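Acetone carboxylase alpha subunit (Xanthobacter autotrophicus Py2, PDB 5M45) is the alpha subunit of a multi-subunit carboxylase and carries a domain of the hydantoinase B/oxoprolinase family. Local coordinates at residues S508-E521 / N620-R634. Sequence-based numbering, arbitrary orientation.
Sequences SGGSGKYRGGCGFE and NYMRGGPGFGDPLDR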
ATOM      1  N   SER A 508     -31.009  20.142 -17.095  1.00 12.54           N
ATOM      2  CA  SER A 508     -30.480  19.279 -16.037  1.00 12.34           C
ATOM      3  C   SER A 508     -31.243  19.441 -14.692  1.00 12.32           C
ATOM      4  O   SER A 508     -31.429  18.470 -13.958  1.00 12.33           O
ATOM      5  CB  SER A 508     -28.969  19.461 -15.852  1.00 12.17           C
ATOM      6  OG  SER A 508     -28.632  20.794 -15.532  1.00 12.43           O
ATOM      7  N   GLY A 509     -31.664  20.661 -14.359  1.00 12.43           N
ATOM      8  CA  GLY A 509     -32.397  20.902 -13.114  1.00 12.38           C
ATOM      9  C   GLY A 509     -33.763  20.228 -13.139  1.00 12.56           C
ATOM     10  O   GLY A 509     -34.444  20.178 -14.205  1.00 12.75           O
ATOM     11  N   GLY A 510     -34.152  19.655 -11.992  1.00 12.47           N
ATOM     12  CA  GLY A 510     -35.401  18.918 -11.869  1.00 12.44           C
ATOM     13  C   GLY A 510     -36.617  19.820 -12.049  1.00 12.62           C
ATOM     14  O   GLY A 510     -36.718  20.878 -11.417  1.00 12.48           O
ATOM     15  N   SER A 511     -37.526  19.397 -12.925  1.00 12.67           N
ATOM     16  CA  SER A 511     -38.733  20.179 -13.223  1.00 13.17           C
ATOM     17  C   SER A 511     -39.681  20.300 -12.021  1.00 13.12           C
ATOM     18  O   SER A 511     -39.802  19.360 -11.197  1.00 12.91           O
ATOM     19  CB  SER A 511     -39.493  19.570 -14.410  1.00 13.29           C
ATOM     20  OG  SER A 511     -38.618  19.471 -15.526  1.00 13.46           O
ATOM     21  N   GLY A 512     -40.326  21.455 -11.935  1.00 13.35           N
ATOM     22  CA  GLY A 512     -41.286  21.696 -10.861  1.00 13.81           C
ATOM     23  C   GLY A 512     -41.930  23.067 -10.935  1.00 14.39           C
ATOM     24  O   GLY A 512     -41.556  23.897 -11.802  1.00 13.99           O
ATOM     25  N   LYS A 513     -42.890  23.302 -10.050  1.00 14.69           N
ATOM     26  CA  LYS A 513     -43.356  24.670  -9.800  1.00 15.52           C
ATOM     27  C   LYS A 513     -42.158  25.637  -9.579  1.00 15.17           C
ATOM     28  O   LYS A 513     -42.098  26.742 -10.163  1.00 15.17           O
ATOM     29  CB  LYS A 513     -44.276  24.720  -8.588  1.00 16.38           C
ATOM     30  CG  LYS A 513     -45.011  26.039  -8.531  1.00 17.50           C
ATOM     31  CD  LYS A 513     -44.985  26.635  -7.143  1.00 18.18           C
ATOM     32  CE  LYS A 513     -46.161  26.239  -6.368  1.00 18.95           C
ATOM     33  NZ  LYS A 513     -46.499  27.378  -5.434  1.00 19.21           N
ATOM     34  N   TYR A 514     -41.238  25.191  -8.735  1.00 14.69           N
ATOM     35  CA  TYR A 514     -39.889  25.759  -8.620  1.00 14.37           C
ATOM     36  C   TYR A 514     -38.910  24.678  -9.133  1.00 14.22           C
ATOM     37  O   TYR A 514     -38.988  23.487  -8.772  1.00 14.22           O
ATOM     38  CB  TYR A 514     -39.578  26.255  -7.179  1.00 14.16           C
ATOM     39  CG  TYR A 514     -40.545  27.332  -6.752  1.00 14.24           C
ATOM     40  CD1 TYR A 514     -40.544  28.598  -7.382  1.00 14.25           C
ATOM     41  CD2 TYR A 514     -41.519  27.094  -5.768  1.00 14.25           C
ATOM     42  CE1 TYR A 514     -41.475  29.570  -7.035  1.00 14.39           C
ATOM     43  CE2 TYR A 514     -42.436  28.078  -5.403  1.00 14.24           C
ATOM     44  CZ  TYR A 514     -42.425  29.295  -6.040  1.00 14.44           C
ATOM     45  OH  TYR A 514     -43.358  30.279  -5.691  1.00 14.83           O
ATOM     46  N   ARG A 515     -38.026  25.110 -10.023  1.00 14.11           N
ATOM     47  CA  ARG A 515     -37.093  24.236 -10.734  1.00 14.02           C
ATOM     48  C   ARG A 515     -35.843  24.056  -9.880  1.00 13.65           C
ATOM     49  O   ARG A 515     -35.361  25.026  -9.262  1.00 13.43           O
ATOM     50  CB  ARG A 515     -36.730  24.881 -12.099  1.00 14.36           C
ATOM     51  CG  ARG A 515     -35.736  24.082 -12.927  1.00 14.54           C
ATOM     52  CD  ARG A 515     -35.243  24.787 -14.212  1.00 14.68           C
ATOM     53  NE  ARG A 515     -34.956  26.211 -14.151  1.00 14.71           N
ATOM     54  CZ  ARG A 515     -33.953  26.802 -13.488  1.00 14.89           C
ATOM     55  NH1 ARG A 515     -33.063  26.126 -12.751  1.00 14.74           N
ATOM     56  NH2 ARG A 515     -33.825  28.107 -13.572  1.00 15.13           N
ATOM     57  N   GLY A 516     -35.331  22.829  -9.817  1.00 13.26           N
ATOM     58  CA  GLY A 516     -34.022  22.594  -9.236  1.00 13.01           C
ATOM     59  C   GLY A 516     -32.906  23.313 -10.010  1.00 12.90           C
ATOM     60  O   GLY A 516     -33.040  23.618 -11.214  1.00 12.78           O
ATOM     61  N   GLY A 517     -31.804  23.589  -9.317  1.00 12.79           N
ATOM     62  CA  GLY A 517     -30.657  24.197  -9.960  1.00 12.97           C
ATOM     63  C   GLY A 517     -30.126  23.331 -11.108  1.00 12.97           C
ATOM     64  O   GLY A 517     -30.064  22.084 -10.995  1.00 12.87           O
ATOM     65  N   CYS A 518     -29.756  23.968 -12.217  1.00 13.55           N
ATOM     66  CA  CYS A 518     -29.033  23.259 -13.267  1.00 13.94           C
ATOM     67  C   CYS A 518     -27.588  22.980 -12.834  1.00 13.43           C
ATOM     68  O   CYS A 518     -27.018  23.695 -11.988  1.00 13.38           O
ATOM     69  CB  CYS A 518     -29.050  24.041 -14.588  1.00 14.92           C
ATOM     70  SG  CYS A 518     -30.660  24.014 -15.405  1.00 17.20           S
ATOM     71  N   GLY A 519     -27.002  21.940 -13.416  1.00 12.90           N
ATOM     72  CA  GLY A 519     -25.551  21.771 -13.362  1.00 12.48           C
ATOM     73  C   GLY A 519     -24.855  22.637 -14.433  1.00 12.38           C
ATOM     74  O   GLY A 519     -25.394  23.625 -14.898  1.00 12.14           O
ATOM     75  N   PHE A 520     -23.627  22.255 -14.789  1.00 12.20           N
ATOM     76  CA  PHE A 520     -22.870  22.880 -15.893  1.00 12.38           C
ATOM     77  C   PHE A 520     -21.995  21.820 -16.544  1.00 12.24           C
ATOM     78  O   PHE A 520     -21.977  20.687 -16.097  1.00 11.91           O
ATOM     79  CB  PHE A 520     -22.073  24.141 -15.455  1.00 12.65           C
ATOM     80  CG  PHE A 520     -20.800  23.872 -14.670  1.00 12.63           C
ATOM     81  CD1 PHE A 520     -20.842  23.405 -13.360  1.00 12.66           C
ATOM     82  CD2 PHE A 520     -19.546  24.145 -15.237  1.00 12.83           C
ATOM     83  CE1 PHE A 520     -19.651  23.177 -12.633  1.00 12.69           C
ATOM     84  CE2 PHE A 520     -18.369  23.943 -14.518  1.00 12.79           C
ATOM     85  CZ  PHE A 520     -18.420  23.442 -13.219  1.00 12.76           C
ATOM     86  N   GLU A 521     -21.338  22.184 -17.638  1.00 12.34           N
ATOM     87  CA  GLU A 521     -20.509  21.260 -18.390  1.00 12.49           C
ATOM     88  C   GLU A 521     -19.293  21.979 -18.942  1.00 12.49           C
ATOM     89  O   GLU A 521     -19.330  23.194 -19.196  1.00 12.42           O
ATOM     90  CB  GLU A 521     -21.290  20.584 -19.528  1.00 12.88           C
ATOM     91  CG  GLU A 521     -21.829  21.552 -20.554  1.00 13.45           C
ATOM     92  CD  GLU A 521     -22.887  20.967 -21.479  1.00 14.11           C
ATOM     93  OE1 GLU A 521     -23.834  21.715 -21.908  1.00 14.90           O
ATOM     94  OE2 GLU A 521     -22.789  19.759 -21.813  1.00 14.61           O
ATOM     95  N   ASN A 620     -16.938  16.820 -19.436  1.00 12.49           N
ATOM     96  CA  ASN A 620     -17.206  16.828 -17.986  1.00 12.21           C
ATOM     97  C   ASN A 620     -18.582  17.436 -17.686  1.00 12.28           C
ATOM     98  O   ASN A 620     -18.810  18.633 -17.920  1.00 12.57           O
ATOM     99  CB  ASN A 620     -16.118  17.624 -17.222  1.00 12.22           C
ATOM    100  CG  ASN A 620     -15.935  17.145 -15.782  1.00 12.00           C
ATOM    101  OD1 ASN A 620     -16.164  15.993 -15.485  1.00 12.12           O
ATOM    102  ND2 ASN A 620     -15.520  18.045 -14.887  1.00 11.97           N
ATOM    103  N   TYR A 621     -19.510  16.621 -17.191  1.00 12.18           N
ATOM    104  CA  TYR A 621     -20.923  17.023 -16.972  1.00 12.20           C
ATOM    105  C   TYR A 621     -21.228  16.953 -15.468  1.00 12.09           C
ATOM    106  O   TYR A 621     -21.189  15.862 -14.857  1.00 11.84           O
ATOM    107  CB  TYR A 621     -21.851  16.103 -17.840  1.00 12.26           C
ATOM    108  CG  TYR A 621     -23.339  15.957 -17.452  1.00 12.29           C
ATOM    109  CD1 TYR A 621     -24.048  16.949 -16.754  1.00 12.35           C
ATOM    110  CD2 TYR A 621     -24.052  14.812 -17.848  1.00 12.42           C
ATOM    111  CE1 TYR A 621     -25.401  16.778 -16.407  1.00 12.39           C
ATOM    112  CE2 TYR A 621     -25.415  14.647 -17.519  1.00 12.56           C
ATOM    113  CZ  TYR A 621     -26.066  15.621 -16.784  1.00 12.58           C
ATOM    114  OH  TYR A 621     -27.388  15.425 -16.442  1.00 13.39           O
ATOM    115  N   MET A 622     -21.542  18.112 -14.886  1.00 12.26           N
ATOM    116  CA  MET A 622     -21.937  18.220 -13.467  1.00 12.35           C
ATOM    117  C   MET A 622     -23.460  18.219 -13.306  1.00 12.31           C
ATOM    118  O   MET A 622     -24.172  18.917 -14.040  1.00 12.33           O
ATOM    119  CB  MET A 622     -21.356  19.500 -12.829  1.00 12.57           C
ATOM    120  CG  MET A 622     -19.927  19.359 -12.317  1.00 12.57           C
ATOM    121  SD  MET A 622     -18.657  18.738 -13.457  1.00 13.03           S
ATOM    122  CE  MET A 622     -18.645  20.045 -14.677  1.00 13.19           C
ATOM    123  N   ARG A 623     -23.954  17.465 -12.331  1.00 12.17           N
ATOM    124  CA  ARG A 623     -25.414  17.250 -12.207  1.00 12.08           C
ATOM    125  C   ARG A 623     -26.208  18.415 -11.599  1.00 11.99           C
ATOM    126  O   ARG A 623     -25.684  19.236 -10.832  1.00 11.98           O
ATOM    127  CB  ARG A 623     -25.708  16.006 -11.346  1.00 12.14           C
ATOM    128  CG  ARG A 623     -24.913  14.724 -11.631  1.00 12.11           C
ATOM    129  CD  ARG A 623     -25.018  14.230 -13.068  1.00 12.35           C
ATOM    130  NE  ARG A 623     -24.369  12.904 -13.197  1.00 12.31           N
ATOM    131  CZ  ARG A 623     -23.304  12.601 -13.940  1.00 12.27           C
ATOM    132  NH1 ARG A 623     -22.681  13.484 -14.715  1.00 12.59           N
ATOM    133  NH2 ARG A 623     -22.863  11.348 -13.937  1.00 12.38           N
ATOM    134  N   GLY A 624     -27.486  18.442 -11.942  1.00 11.85           N
ATOM    135  CA  GLY A 624     -28.456  19.341 -11.349  1.00 11.75           C
ATOM    136  C   GLY A 624     -29.073  18.778 -10.073  1.00 11.51           C
ATOM    137  O   GLY A 624     -28.784  17.644  -9.649  1.00 11.41           O
ATOM    138  N   GLY A 625     -29.901  19.615  -9.451  1.00 11.53           N
ATOM    139  CA  GLY A 625     -30.667  19.277  -8.245  1.00 11.38           C
ATOM    140  C   GLY A 625     -32.178  19.102  -8.518  1.00 11.39           C
ATOM    141  O   GLY A 625     -32.652  19.515  -9.570  1.00 11.29           O
ATOM    142  N   PRO A 626     -32.907  18.487  -7.565  1.00 11.23           N
ATOM    143  CA  PRO A 626     -34.335  18.171  -7.705  1.00 11.39           C
ATOM    144  C   PRO A 626     -35.322  19.351  -7.607  1.00 11.38           C
ATOM    145  O   PRO A 626     -35.043  20.381  -6.977  1.00 11.22           O
ATOM    146  CB  PRO A 626     -34.574  17.185  -6.562  1.00 11.32           C
ATOM    147  CG  PRO A 626     -33.595  17.612  -5.487  1.00 11.32           C
ATOM    148  CD  PRO A 626     -32.359  18.027  -6.270  1.00 11.20           C
ATOM    149  N   GLY A 627     -36.483  19.173  -8.233  1.00 11.55           N
ATOM    150  CA  GLY A 627     -37.528  20.210  -8.284  1.00 11.77           C
ATOM    151  C   GLY A 627     -38.546  20.125  -7.123  1.00 11.89           C
ATOM    152  O   GLY A 627     -38.542  19.138  -6.341  1.00 11.81           O
ATOM    153  N   PHE A 628     -39.397  21.168  -7.028  1.00 12.08           N
ATOM    154  CA  PHE A 628     -40.468  21.298  -6.055  1.00 12.16           C
ATOM    155  C   PHE A 628     -41.818  21.671  -6.685  1.00 12.42           C
ATOM    156  O   PHE A 628     -41.917  22.656  -7.433  1.00 12.44           O
ATOM    157  CB  PHE A 628     -40.141  22.399  -5.013  1.00 12.22           C
ATOM    158  CG  PHE A 628     -41.207  22.536  -3.947  1.00 12.32           C
ATOM    159  CD1 PHE A 628     -42.320  23.338  -4.151  1.00 12.61           C
ATOM    160  CD2 PHE A 628     -41.115  21.819  -2.781  1.00 12.31           C
ATOM    161  CE1 PHE A 628     -43.346  23.407  -3.195  1.00 12.76           C
ATOM    162  CE2 PHE A 628     -42.137  21.907  -1.802  1.00 12.45           C
ATOM    163  CZ  PHE A 628     -43.230  22.692  -2.017  1.00 12.61           C
ATOM    164  N   GLY A 629     -42.868  20.936  -6.305  1.00 12.48           N
ATOM    165  CA  GLY A 629     -44.247  21.240  -6.738  1.00 12.61           C
ATOM    166  C   GLY A 629     -44.609  20.816  -8.156  1.00 12.71           C
ATOM    167  O   GLY A 629     -43.743  20.506  -8.966  1.00 12.26           O
ATOM    168  N   ASP A 630     -45.900  20.870  -8.464  1.00 13.10           N
ATOM    169  CA  ASP A 630     -46.412  20.525  -9.796  1.00 13.34           C
ATOM    170  C   ASP A 630     -45.908  21.519 -10.848  1.00 13.74           C
ATOM    171  O   ASP A 630     -46.192  22.699 -10.734  1.00 13.99           O
ATOM    172  CB  ASP A 630     -47.963  20.540  -9.759  1.00 13.50           C
ATOM    173  CG  ASP A 630     -48.630  19.980 -11.042  1.00 13.53           C
ATOM    174  OD1 ASP A 630     -47.958  19.812 -12.078  1.00 13.19           O
ATOM    175  OD2 ASP A 630     -49.867  19.709 -10.985  1.00 13.69           O
ATOM    176  N   PRO A 631     -45.212  21.041 -11.908  1.00 14.19           N
ATOM    177  CA  PRO A 631     -44.752  21.967 -12.967  1.00 14.42           C
ATOM    178  C   PRO A 631     -45.868  22.743 -13.635  1.00 15.02           C
ATOM    179  O   PRO A 631     -45.631  23.815 -14.184  1.00 14.92           O
ATOM    180  CB  PRO A 631     -44.137  21.021 -14.015  1.00 14.34           C
ATOM    181  CG  PRO A 631     -43.732  19.817 -13.249  1.00 14.07           C
ATOM    182  CD  PRO A 631     -44.757  19.661 -12.164  1.00 14.08           C
ATOM    183  N   LEU A 632     -47.092  22.206 -13.595  1.00 15.69           N
ATOM    184  CA  LEU A 632     -48.242  22.927 -14.164  1.00 16.44           C
ATOM    185  C   LEU A 632     -48.623  24.215 -13.400  1.00 16.73           C
ATOM    186  O   LEU A 632     -49.407  25.034 -13.900  1.00 16.55           O
ATOM    187  CB  LEU A 632     -49.469  21.973 -14.261  1.00 16.90           C
ATOM    188  CG  LEU A 632     -50.169  21.967 -15.617  1.00 17.53           C
ATOM    189  CD1 LEU A 632     -49.270  21.353 -16.673  1.00 17.62           C
ATOM    190  CD2 LEU A 632     -51.440  21.147 -15.497  1.00 17.83           C
ATOM    191  N   ASP A 633     -48.085  24.378 -12.189  1.00 17.18           N
ATOM    192  CA  ASP A 633     -48.245  25.593 -11.415  1.00 17.87           C
ATOM    193  C   ASP A 633     -47.089  26.587 -11.548  1.00 17.80           C
ATOM    194  O   ASP A 633     -47.146  27.649 -10.930  1.00 17.49           O
ATOM    195  CB  ASP A 633     -48.502  25.252  -9.953  1.00 18.54           C
ATOM    196  CG  ASP A 633     -49.903  24.559  -9.766  1.00 19.60           C
ATOM    197  OD1 ASP A 633     -50.832  24.921 -10.489  1.00 20.67           O
ATOM    198  OD2 ASP A 633     -50.090  23.608  -8.971  1.00 20.82           O
ATOM    199  N   ARG A 634     -46.054  26.283 -12.347  1.00 17.74           N
ATOM    200  CA  ARG A 634     -44.951  27.222 -12.509  1.00 17.84           C
ATOM    201  C   ARG A 634     -45.447  28.491 -13.205  1.00 18.79           C
ATOM    202  O   ARG A 634     -46.285  28.413 -14.087  1.00 18.66           O
ATOM    203  CB  ARG A 634     -43.801  26.627 -13.312  1.00 17.12           C
ATOM    204  CG  ARG A 634     -42.570  27.542 -13.457  1.00 16.74           C
ATOM    205  CD  ARG A 634     -41.354  26.709 -13.754  1.00 16.11           C
ATOM    206  NE  ARG A 634     -40.087  27.396 -13.953  1.00 15.97           N
ATOM    207  CZ  ARG A 634     -39.337  27.937 -12.967  1.00 15.67           C
ATOM    208  NH1 ARG A 634     -39.776  27.977 -11.713  1.00 15.62           N
ATOM    209  NH2 ARG A 634     -38.156  28.496 -13.249  1.00 15.55           N
TER
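The glycine-rich segments 508-521 and 620-634 run on from an antiparallel strand pair of the hydantoinase B/oxoprolinase domain and stay joined largely through their backbones. At the strand end E521 and Y621 form a non-hydrogen-bonded pair, followed by M622 N to F520 O (2.9 Å). M622, bent at chi2 and chi3, curls back so that its CE lies over one face of the F520 ring, 3.8 Å from the centroid, a CH-pi contact with SD set obliquely. Farther on, G625 N donates to G517 O, while G625 O accepts from G510 N at 2.9 Å, so both arms of 508-521 hold the same residue. Bare CA atoms let the backbones close in: G519 CA lies 3.2 Å from M622 O and G516 CA 3.4 Å from G625 O, both CA-H...O contacts. Y514 and F628 form a hydrogen-bonded antiparallel pair, N to O in both directions, and their side chains run side by side, CD1 of F628 at the edge of the Y514 ring, 4.2 Å from Y514 CD2. K513, which also faces F628, completes a classic beta bulge; its N donates to G629 O. R634, extended from CG to NE with CG anti to the backbone N (chi1 -177°), runs past the carbonyls of G512 and K513. Its NH1 binds K513 O (3.1 Å), which lies in the guanidinium plane, and CB of R515 lies over one face, near the rim. The two guanidiniums, with planes 77° apart, approach to 4.0 Å between R515 NE and R634 NH2, a proximity probably eased by D642 of helix 636-645, which bridges both. The pair thus continues from strands 520-526 and 617-621, neighbours in a five-stranded sheet, to helix 652-657, where P631 and R634 touch Y657, and helix 673-690, which packs on L632.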